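Local coordinates for protein aminopeptidase N (Francisella tularensis subsp. tularensis, PDB 5DLL) that releases N-terminal amino acids, preferably alanine, from peptides as a zinc-dependent M1-family aminopeptidase, and probably helps degrade intracellular peptides, at residues K243-W248 / S305-E310; D299-Q304 / D345-D350; A274-G279 / L330-T335. All coordinates share one frame; numbering follows the deposited sequence.

All three contacts lie in the peptidase M1 domain; contacts 1 and 3 each supply a ligand of the zinc ion, which is bound by His309, His313 and Glu332. Contact 1 holds His309 and contact 3 holds Glu332; their centres are about 12 Å apart, and His309 NE2 and Glu332 OE2 come within 2.9 Å at the metal. Contact 2 shares helix 297-312 with contact 1 and helix 328-346 with contact 3. It is farther from the site, the Gln304 side chain about 10 Å from that of His309. Contacts 1 and 2 touch through a probable hydrogen bond from Trp248 NE1 to Asp345 OD2 (2.7 Å) and by packing of Trp248 CD1 on Leu346 CD1 (3.7 Å).

Contact 1 (K243-W248 / S305-E310); sequences KDSMKW and SVVGHE. With ZN (zinc ion), chain B.
Helices 236-253 and 297-312 come close where Ser245 faces Gly308, with their CA atoms 5.2 Å apart, and the residues that meet there are small and buried. Ser245 does the touching: its CB points toward the other helix, and OG sits 3.4 Å from Gly308 CA. The hydroxyl lies over the glycine backbone, 3.7 Å between Ser245 OG and Gly308 N, without bonding across the interface. With OG anti to the carbonyl carbon (chi1 -57°), the hydroxyl turns back along its own helix and hydrogen-bonds Ala241 O. The buried polar atom is therefore satisfied within helix 236-253, and what crosses between the helices is van der Waals contact. Val307 flanks the spot: its CG1 methyl lies 4.2 Å from Ser245 OG, and like Ser245 its side chain starts toward the partner helix.

His309, which follows Gly308, leaves from the other side of helix 297-312. Its CB already points away from helix 236-253, and with CG anti to the backbone N (chi1 174°) the imidazole extends to the metal, where His309 NE2 binds the zinc ion at 2.2 Å. The second ring nitrogen, ND1, is hydrogen-bonded to Asp339 OD1, a second-shell bond that, with the metal at NE2, helps fix the rotation of the ring. His309 and Glu310 open the HExxH signature of the M1 metallopeptidases; His313 closes it as a further zinc ligand.

Around the pair, Phe342 of helix 328-346 also touches Ser245, and the Trp248 ring meets Phe312, Phe342 and Phe253. Val306 and Glu310 pack on Phe283 of strand 280-284, while Met246 and Lys247 rest on Tyr213 of strand 207-214, placing both helices against the mixed sheet of the domain.

Contact 2 (D299-Q304 / D345-D350); sequences DFELVQ and DLNSRD
Asn347, in the short turn between helices 328-346 and 349-369 of the M1 peptidase domain, reaches Gln304 on helix 297-312, the helix that carries the HExxH zinc signature. One hydrogen bond makes the link: Asn347 ND2 donates to Gln304 OE1 at 3.1 Å, nearly straight, with an N-H...O angle of 161°. The donor lies in the carbonyl plane of Gln304, on a lone pair, and the acceptor lies close to the amide plane of Asn347. The two amides are nonetheless turned steeply against each other, their planes 81° apart. Asn347 ND2 also hydrogen-bonds Thr343 O on helix 328-346, so two acceptors hold the asparagine amide in place. Ser348, next in the turn, takes the N-cap position of helix 349-369.

Gln304 gets there on an outstretched chain, CG anti to the backbone N (chi1 -168°) and extended beyond it. The amide nitrogen, Gln304 NE2, lies 3.8 Å from the Leu346 CD2 methyl, and Asp244 of helix 236-253 touches both side chains. About one helical turn before Gln304, Glu301 bends at chi2 and touches Thr343. Against Asn347 it is a carbon of Glu301 that touches: Glu301 CG stands 3.9 Å from Asn347 OD1.

Contact 3 (A274-G279 / L330-T335); sequences AMENKG and LKEGLT. With ZN (zinc ion), chain B.
A single ammonium group, Lys331 NZ, is shared by Glu276 and the zinc ligand Glu332, joining two carboxylates that approach from opposite directions. Lys331 NZ forms a salt bridge with Glu276 OE2 at 2.5 Å, meeting it on the syn side and 17° out of the carboxylate plane. It forms a second with Glu332 OE1 at 2.8 Å, this time from above the plane. Lys331 starts extended, then bends at chi3 and chi4 (84° and 83°), which folds its end back beside its sequence neighbour.

Glu332 grips the zinc ion with both oxygens, OE1 and OE2 each 2.0 Å from the metal. Its OE1 thus serves zinc and lysine together. The two carboxylates stand nearly perpendicular, with 3.9 Å between Glu276 OE1 and Glu332 OE1; the shared ammonium probably eases their repulsion. Glu276 OE1 also lies close to Glu310 OE1, a second approach of like-charged groups. His309 and His313 complete the protein ligands of the metal.

Glu276 follows strand 274-275, at the edge of the five-stranded mixed sheet, where Met275 pairs with Ile282; Lys331 and Glu332 lie on helix 328-346. Residues 274-277 belong to the GAMEN motif, whose glutamate in M1 relatives helps recognise the substrate's N-terminus; Glu276 probably does so here, facing the distal zinc-binding glutamate that follows HExxH in M1 zinc sites.

Contact 1 (K243-W248 / S305-E310)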
loop_
_atom_site.group_PDB
_atom_site.type_symbol
_atom_site.label_atom_id
_atom_site.label_comp_id
_atom_site.label_asym_id
_atom_site.label_seq_id
_atom_site.Cartn_x
_atom_site.Cartn_y
_atom_site.Cartn_z
ATOM N N LYS A 243 2.870 2.510 19.831
ATOM C CA LYS A 243 3.693 1.779 20.800
ATOM C C LYS A 243 4.231 0.472 20.217
ATOM O O LYS A 243 5.396 0.130 20.415
ATOM C CB LYS A 243 2.887 1.489 22.064
ATOM C CG LYS A 243 2.471 2.735 22.832
ATOM C CD LYS A 243 1.597 2.373 24.020
ATOM C CE LYS A 243 1.304 3.589 24.883
ATOM N NZ LYS A 243 0.115 3.360 25.749
ATOM N N ASP A 244 3.374 -0.249 19.501
ATOM C CA ASP A 244 3.770 -1.476 18.800
ATOM C C ASP A 244 4.852 -1.183 17.757
ATOM O O ASP A 244 5.795 -1.958 17.599
ATOM C CB ASP A 244 2.569 -2.122 18.091
ATOM C CG ASP A 244 1.401 -2.435 19.035
ATOM O OD1 ASP A 244 1.627 -2.733 20.235
ATOM O OD2 ASP A 244 0.244 -2.386 18.557
ATOM N N SER A 245 4.694 -0.067 17.045
ATOM C CA SER A 245 5.643 0.357 16.016
ATOM C C SER A 245 7.006 0.685 16.602
ATOM O O SER A 245 8.031 0.230 16.101
ATOM C CB SER A 245 5.122 1.595 15.285
ATOM O OG SER A 245 3.849 1.359 14.718
ATOM N N MET A 246 6.999 1.496 17.656
ATOM C CA MET A 246 8.224 1.957 18.299
ATOM C C MET A 246 9.033 0.795 18.865
ATOM O O MET A 246 10.249 0.723 18.667
ATOM C CB MET A 246 7.895 2.956 19.412
ATOM C CG MET A 246 7.757 4.396 18.948
ATOM S SD MET A 246 7.164 5.500 20.245
ATOM C CE MET A 246 7.924 7.042 19.747
ATOM N N LYS A 247 8.345 -0.102 19.568
ATOM C CA LYS A 247 8.966 -1.278 20.186
ATOM C C LYS A 247 9.536 -2.246 19.155
ATOM O O LYS A 247 10.618 -2.796 19.351
ATOM C CB LYS A 247 7.942 -2.003 21.060
ATOM C CG LYS A 247 8.446 -3.271 21.733
ATOM C CD LYS A 247 7.377 -3.861 22.640
ATOM C CE LYS A 247 7.658 -5.321 22.969
ATOM N NZ LYS A 247 8.960 -5.504 23.669
ATOM N N TRP A 248 8.805 -2.455 18.063
ATOM C CA TRP A 248 9.221 -3.397 17.030
ATOM C C TRP A 248 10.471 -2.913 16.314
ATOM O O TRP A 248 11.315 -3.712 15.902
ATOM C CB TRP A 248 8.102 -3.608 16.016
ATOM C CG TRP A 248 8.490 -4.509 14.893
ATOM C CD1 TRP A 248 8.458 -5.870 14.886
ATOM C CD2 TRP A 248 8.972 -4.112 13.606
ATOM N NE1 TRP A 248 8.888 -6.350 13.672
ATOM C CE2 TRP A 248 9.208 -5.288 12.865
ATOM C CE3 TRP A 248 9.220 -2.874 13.001
ATOM C CZ2 TRP A 248 9.680 -5.264 11.549
ATOM C CZ3 TRP A 248 9.695 -2.854 11.693
ATOM C CH2 TRP A 248 9.918 -4.042 10.984
ATOM N N SER A 305 -0.864 -1.021 10.336
ATOM C CA SER A 305 0.050 -0.962 9.182
ATOM C C SER A 305 0.329 0.464 8.719
ATOM O O SER A 305 1.469 0.818 8.393
ATOM C CB SER A 305 -0.553 -1.745 8.007
ATOM O OG SER A 305 0.205 -1.565 6.826
ATOM N N VAL A 306 -0.735 1.257 8.670
ATOM C CA VAL A 306 -0.667 2.659 8.274
ATOM C C VAL A 306 0.221 3.449 9.241
ATOM O O VAL A 306 1.181 4.105 8.827
ATOM C CB VAL A 306 -2.091 3.268 8.220
ATOM C CG1 VAL A 306 -2.053 4.786 8.193
ATOM C CG2 VAL A 306 -2.855 2.725 7.019
ATOM N N VAL A 307 -0.105 3.373 10.528
ATOM C CA VAL A 307 0.659 4.064 11.562
ATOM C C VAL A 307 2.099 3.560 11.547
ATOM O O VAL A 307 3.045 4.349 11.614
ATOM C CB VAL A 307 0.041 3.849 12.966
ATOM C CG1 VAL A 307 0.957 4.389 14.060
ATOM C CG2 VAL A 307 -1.335 4.499 13.061
ATOM N N GLY A 308 2.255 2.241 11.464
ATOM C CA GLY A 308 3.569 1.625 11.377
ATOM C C GLY A 308 4.400 2.239 10.271
ATOM O O GLY A 308 5.467 2.801 10.525
ATOM N N HIS A 309 3.886 2.151 9.048
ATOM C CA HIS A 309 4.605 2.595 7.861
ATOM C C HIS A 309 5.164 4.004 8.010
ATOM O O HIS A 309 6.322 4.259 7.690
ATOM C CB HIS A 309 3.683 2.532 6.644
ATOM C CG HIS A 309 4.287 3.097 5.398
ATOM N ND1 HIS A 309 4.766 2.306 4.377
ATOM C CD2 HIS A 309 4.489 4.376 5.007
ATOM C CE1 HIS A 309 5.235 3.074 3.410
ATOM N NE2 HIS A 309 5.082 4.335 3.769
ATOM N N GLU A 310 4.333 4.922 8.488
ATOM C CA GLU A 310 4.748 6.313 8.607
ATOM C C GLU A 310 5.787 6.490 9.714
ATOM O O GLU A 310 6.707 7.298 9.562
ATOM C CB GLU A 310 3.541 7.239 8.830
ATOM C CG GLU A 310 2.466 7.194 7.738
ATOM C CD GLU A 310 2.984 7.458 6.326
ATOM O OE1 GLU A 310 3.948 8.233 6.160
ATOM O OE2 GLU A 310 2.413 6.890 5.366
HETATM ZN ZN ZN B . 5.647 6.091 2.649
#

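Contact 2 (D299-Q304 / D345-D350)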
loop_
_atom_site.group_PDB
_atom_site.type_symbol
_atom_site.label_atom_id
_atom_site.label_comp_id
_atom_site.label_asym_id
_atom_site.label_seq_id
_atom_site.Cartn_x
_atom_site.Cartn_y
_atom_site.Cartn_z
ATOM N N ASP A 299 -9.806 -4.011 9.609
ATOM C CA ASP A 299 -9.699 -2.572 9.836
ATOM C C ASP A 299 -8.609 -2.255 10.846
ATOM O O ASP A 299 -7.796 -1.359 10.623
ATOM C CB ASP A 299 -11.025 -1.991 10.327
ATOM C CG ASP A 299 -12.119 -2.056 9.281
ATOM O OD1 ASP A 299 -11.810 -2.287 8.093
ATOM O OD2 ASP A 299 -13.297 -1.883 9.655
ATOM N N PHE A 300 -8.598 -2.989 11.955
ATOM C CA PHE A 300 -7.560 -2.833 12.976
ATOM C C PHE A 300 -6.152 -3.105 12.430
ATOM O O PHE A 300 -5.204 -2.400 12.780
ATOM C CB PHE A 300 -7.829 -3.763 14.155
ATOM C CG PHE A 300 -8.928 -3.299 15.070
ATOM C CD1 PHE A 300 -8.740 -2.203 15.903
ATOM C CD2 PHE A 300 -10.134 -3.983 15.135
ATOM C CE1 PHE A 300 -9.738 -1.783 16.769
ATOM C CE2 PHE A 300 -11.136 -3.568 16.000
ATOM C CZ PHE A 300 -10.936 -2.467 16.818
ATOM N N GLU A 301 -6.019 -4.121 11.577
ATOM C CA GLU A 301 -4.722 -4.476 10.984
ATOM C C GLU A 301 -4.188 -3.383 10.060
ATOM O O GLU A 301 -2.972 -3.161 9.985
ATOM C CB GLU A 301 -4.822 -5.785 10.194
ATOM C CG GLU A 301 -3.473 -6.427 9.895
ATOM C CD GLU A 301 -3.331 -6.880 8.452
ATOM O OE1 GLU A 301 -3.189 -8.100 8.220
ATOM O OE2 GLU A 301 -3.358 -6.012 7.548
ATOM N N LEU A 302 -5.099 -2.719 9.349
ATOM C CA LEU A 302 -4.731 -1.643 8.430
ATOM C C LEU A 302 -4.317 -0.374 9.167
ATOM O O LEU A 302 -3.344 0.275 8.778
ATOM C CB LEU A 302 -5.876 -1.348 7.462
ATOM C CG LEU A 302 -6.113 -2.429 6.401
ATOM C CD1 LEU A 302 -7.477 -2.256 5.740
ATOM C CD2 LEU A 302 -4.996 -2.422 5.365
ATOM N N VAL A 303 -5.053 -0.026 10.223
ATOM C CA VAL A 303 -4.699 1.107 11.094
ATOM C C VAL A 303 -3.291 0.931 11.649
ATOM O O VAL A 303 -2.503 1.877 11.684
ATOM C CB VAL A 303 -5.686 1.256 12.275
ATOM C CG1 VAL A 303 -5.131 2.186 13.350
ATOM C CG2 VAL A 303 -7.033 1.768 11.786
ATOM N N GLN A 304 -2.997 -0.289 12.089
ATOM C CA GLN A 304 -1.678 -0.649 12.592
ATOM C C GLN A 304 -0.604 -0.467 11.521
ATOM O O GLN A 304 0.424 0.155 11.773
ATOM C CB GLN A 304 -1.691 -2.106 13.073
ATOM C CG GLN A 304 -0.471 -2.521 13.883
ATOM C CD GLN A 304 -0.343 -4.028 14.025
ATOM O OE1 GLN A 304 -0.406 -4.769 13.039
ATOM N NE2 GLN A 304 -0.150 -4.486 15.254
ATOM N N ASP A 345 5.299 -10.045 11.576
ATOM C CA ASP A 345 5.698 -10.472 12.922
ATOM C C ASP A 345 4.546 -10.438 13.932
ATOM O O ASP A 345 4.325 -11.412 14.647
ATOM C CB ASP A 345 6.854 -9.604 13.436
ATOM C CG ASP A 345 8.141 -9.793 12.633
ATOM O OD1 ASP A 345 8.293 -10.840 11.959
ATOM O OD2 ASP A 345 9.006 -8.887 12.685
ATOM N N LEU A 346 3.810 -9.331 13.977
ATOM C CA LEU A 346 2.740 -9.140 14.969
ATOM C C LEU A 346 1.376 -9.730 14.569
ATOM O O LEU A 346 0.428 -9.666 15.353
ATOM C CB LEU A 346 2.575 -7.651 15.303
ATOM C CG LEU A 346 3.609 -7.017 16.240
ATOM C CD1 LEU A 346 4.994 -6.964 15.612
ATOM C CD2 LEU A 346 3.151 -5.620 16.626
ATOM N N ASN A 347 1.269 -10.286 13.362
ATOM C CA ASN A 347 0.058 -10.998 12.934
ATOM C C ASN A 347 0.464 -12.351 12.326
ATOM O O ASN A 347 1.227 -13.082 12.948
ATOM C CB ASN A 347 -0.778 -10.140 11.967
ATOM C CG ASN A 347 -1.128 -8.770 12.538
ATOM O OD1 ASN A 347 -2.252 -8.544 12.985
ATOM N ND2 ASN A 347 -0.168 -7.846 12.519
ATOM N N SER A 348 -0.028 -12.688 11.133
ATOM C CA SER A 348 0.385 -13.908 10.437
ATOM C C SER A 348 1.335 -13.592 9.283
ATOM O O SER A 348 0.958 -12.883 8.348
ATOM C CB SER A 348 -0.839 -14.636 9.888
ATOM O OG SER A 348 -0.448 -15.776 9.140
ATOM N N ARG A 349 2.551 -14.129 9.341
ATOM C CA ARG A 349 3.557 -13.885 8.302
ATOM C C ARG A 349 3.096 -14.385 6.944
ATOM O O ARG A 349 3.209 -13.676 5.945
ATOM C CB ARG A 349 4.888 -14.563 8.641
ATOM C CG ARG A 349 5.648 -13.935 9.805
ATOM C CD ARG A 349 7.145 -14.184 9.702
ATOM N NE ARG A 349 7.671 -13.727 8.417
ATOM C CZ ARG A 349 8.119 -12.498 8.159
ATOM N NH1 ARG A 349 8.144 -11.553 9.096
ATOM N NH2 ARG A 349 8.557 -12.215 6.943
ATOM N N ASP A 350 2.576 -15.608 6.921
ATOM C CA ASP A 350 2.221 -16.286 5.673
ATOM C C ASP A 350 1.077 -15.589 4.936
ATOM O O ASP A 350 1.115 -15.459 3.716
ATOM C CB ASP A 350 1.848 -17.747 5.949
ATOM C CG ASP A 350 2.983 -18.534 6.591
ATOM O OD1 ASP A 350 4.112 -18.497 6.059
ATOM O OD2 ASP A 350 2.743 -19.192 7.627
#

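Contact 3 (A274-G279 / L330-T335)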
loop_
_atom_site.group_PDB
_atom_site.type_symbol
_atom_site.label_atom_id
_atom_site.label_comp_id
_atom_site.label_asym_id
_atom_site.label_seq_id
_atom_site.Cartn_x
_atom_site.Cartn_y
_atom_site.Cartn_z
ATOM N N ALA A 274 -1.869 9.654 4.239
ATOM C CA ALA A 274 -0.951 9.687 5.366
ATOM C C ALA A 274 0.360 10.325 4.923
ATOM O O ALA A 274 0.756 10.188 3.766
ATOM C CB ALA A 274 -0.712 8.278 5.883
ATOM N N MET A 275 1.030 11.032 5.832
ATOM C CA MET A 275 2.296 11.681 5.488
ATOM C C MET A 275 3.290 11.613 6.637
ATOM O O MET A 275 2.932 11.849 7.788
ATOM C CB MET A 275 2.066 13.138 5.060
ATOM C CG MET A 275 3.336 13.887 4.657
ATOM S SD MET A 275 4.176 13.222 3.197
ATOM C CE MET A 275 5.891 13.611 3.561
ATOM N N GLU A 276 4.549 11.332 6.299
ATOM C CA GLU A 276 5.573 11.010 7.289
ATOM C C GLU A 276 6.317 12.222 7.848
ATOM O O GLU A 276 7.507 12.121 8.163
ATOM C CB GLU A 276 6.599 10.035 6.687
ATOM C CG GLU A 276 7.562 10.639 5.669
ATOM C CD GLU A 276 7.269 10.265 4.232
ATOM O OE1 GLU A 276 6.115 9.884 3.921
ATOM O OE2 GLU A 276 8.216 10.368 3.414
ATOM N N ASN A 277 5.640 13.356 7.996
ATOM C CA ASN A 277 6.335 14.577 8.410
ATOM C C ASN A 277 7.061 14.319 9.725
ATOM O O ASN A 277 6.486 13.743 10.646
ATOM C CB ASN A 277 5.377 15.765 8.545
ATOM C CG ASN A 277 4.556 16.003 7.296
ATOM O OD1 ASN A 277 3.329 15.985 7.344
ATOM N ND2 ASN A 277 5.227 16.230 6.173
ATOM N N LYS A 278 8.327 14.726 9.792
ATOM C CA LYS A 278 9.205 14.373 10.904
ATOM C C LYS A 278 8.636 14.830 12.252
ATOM O O LYS A 278 8.456 16.022 12.488
ATOM C CB LYS A 278 10.599 14.961 10.669
ATOM C CG LYS A 278 11.613 14.761 11.790
ATOM C CD LYS A 278 11.916 13.297 12.062
ATOM C CE LYS A 278 13.157 13.137 12.937
ATOM N NZ LYS A 278 14.406 13.126 12.123
ATOM N N GLY A 279 8.332 13.860 13.115
ATOM C CA GLY A 279 7.823 14.128 14.461
ATOM C C GLY A 279 6.352 14.512 14.505
ATOM O O GLY A 279 5.789 14.736 15.579
ATOM N N LEU A 330 13.743 3.491 -3.041
ATOM C CA LEU A 330 14.505 3.358 -1.799
ATOM C C LEU A 330 13.780 4.002 -0.606
ATOM O O LEU A 330 13.708 3.399 0.466
ATOM C CB LEU A 330 15.893 3.986 -1.956
ATOM C CG LEU A 330 16.763 4.011 -0.694
ATOM C CD1 LEU A 330 17.035 2.594 -0.208
ATOM C CD2 LEU A 330 18.059 4.762 -0.951
ATOM N N LYS A 331 13.264 5.224 -0.774
ATOM C CA LYS A 331 12.609 5.922 0.340
ATOM C C LYS A 331 11.374 5.172 0.793
ATOM O O LYS A 331 11.145 5.010 1.997
ATOM C CB LYS A 331 12.206 7.358 -0.017
ATOM C CG LYS A 331 11.543 8.091 1.149
ATOM C CD LYS A 331 10.972 9.437 0.753
ATOM C CE LYS A 331 9.579 9.322 0.155
ATOM N NZ LYS A 331 8.521 9.241 1.196
ATOM N N GLU A 332 10.573 4.730 -0.172
ATOM C CA GLU A 332 9.332 4.041 0.144
ATOM C C GLU A 332 9.505 2.527 0.151
ATOM O O GLU A 332 9.073 1.878 1.099
ATOM C CB GLU A 332 8.191 4.489 -0.780
ATOM C CG GLU A 332 7.643 5.881 -0.452
ATOM C CD GLU A 332 6.962 5.982 0.911
ATOM O OE1 GLU A 332 6.630 7.132 1.253
ATOM O OE2 GLU A 332 6.852 4.927 1.561
ATOM N N GLY A 333 10.155 1.966 -0.866
ATOM C CA GLY A 333 10.360 0.510 -0.938
ATOM C C GLY A 333 10.942 -0.100 0.334
ATOM O O GLY A 333 10.472 -1.136 0.816
ATOM N N LEU A 334 11.972 0.543 0.871
ATOM C CA LEU A 334 12.584 0.118 2.122
ATOM C C LEU A 334 11.584 0.211 3.272
ATOM O O LEU A 334 11.483 -0.709 4.073
ATOM C CB LEU A 334 13.827 0.965 2.422
ATOM C CG LEU A 334 14.615 0.660 3.698
ATOM C CD1 LEU A 334 15.015 -0.807 3.769
ATOM C CD2 LEU A 334 15.845 1.551 3.792
ATOM N N THR A 335 10.839 1.311 3.336
ATOM C CA THR A 335 9.840 1.528 4.384
ATOM C C THR A 335 8.602 0.642 4.199
ATOM O O THR A 335 7.916 0.326 5.171
ATOM C CB THR A 335 9.387 3.006 4.425
ATOM O OG1 THR A 335 10.527 3.872 4.355
ATOM C CG2 THR A 335 8.614 3.299 5.699
HETATM ZN ZN ZN B . 5.647 6.091 2.649
#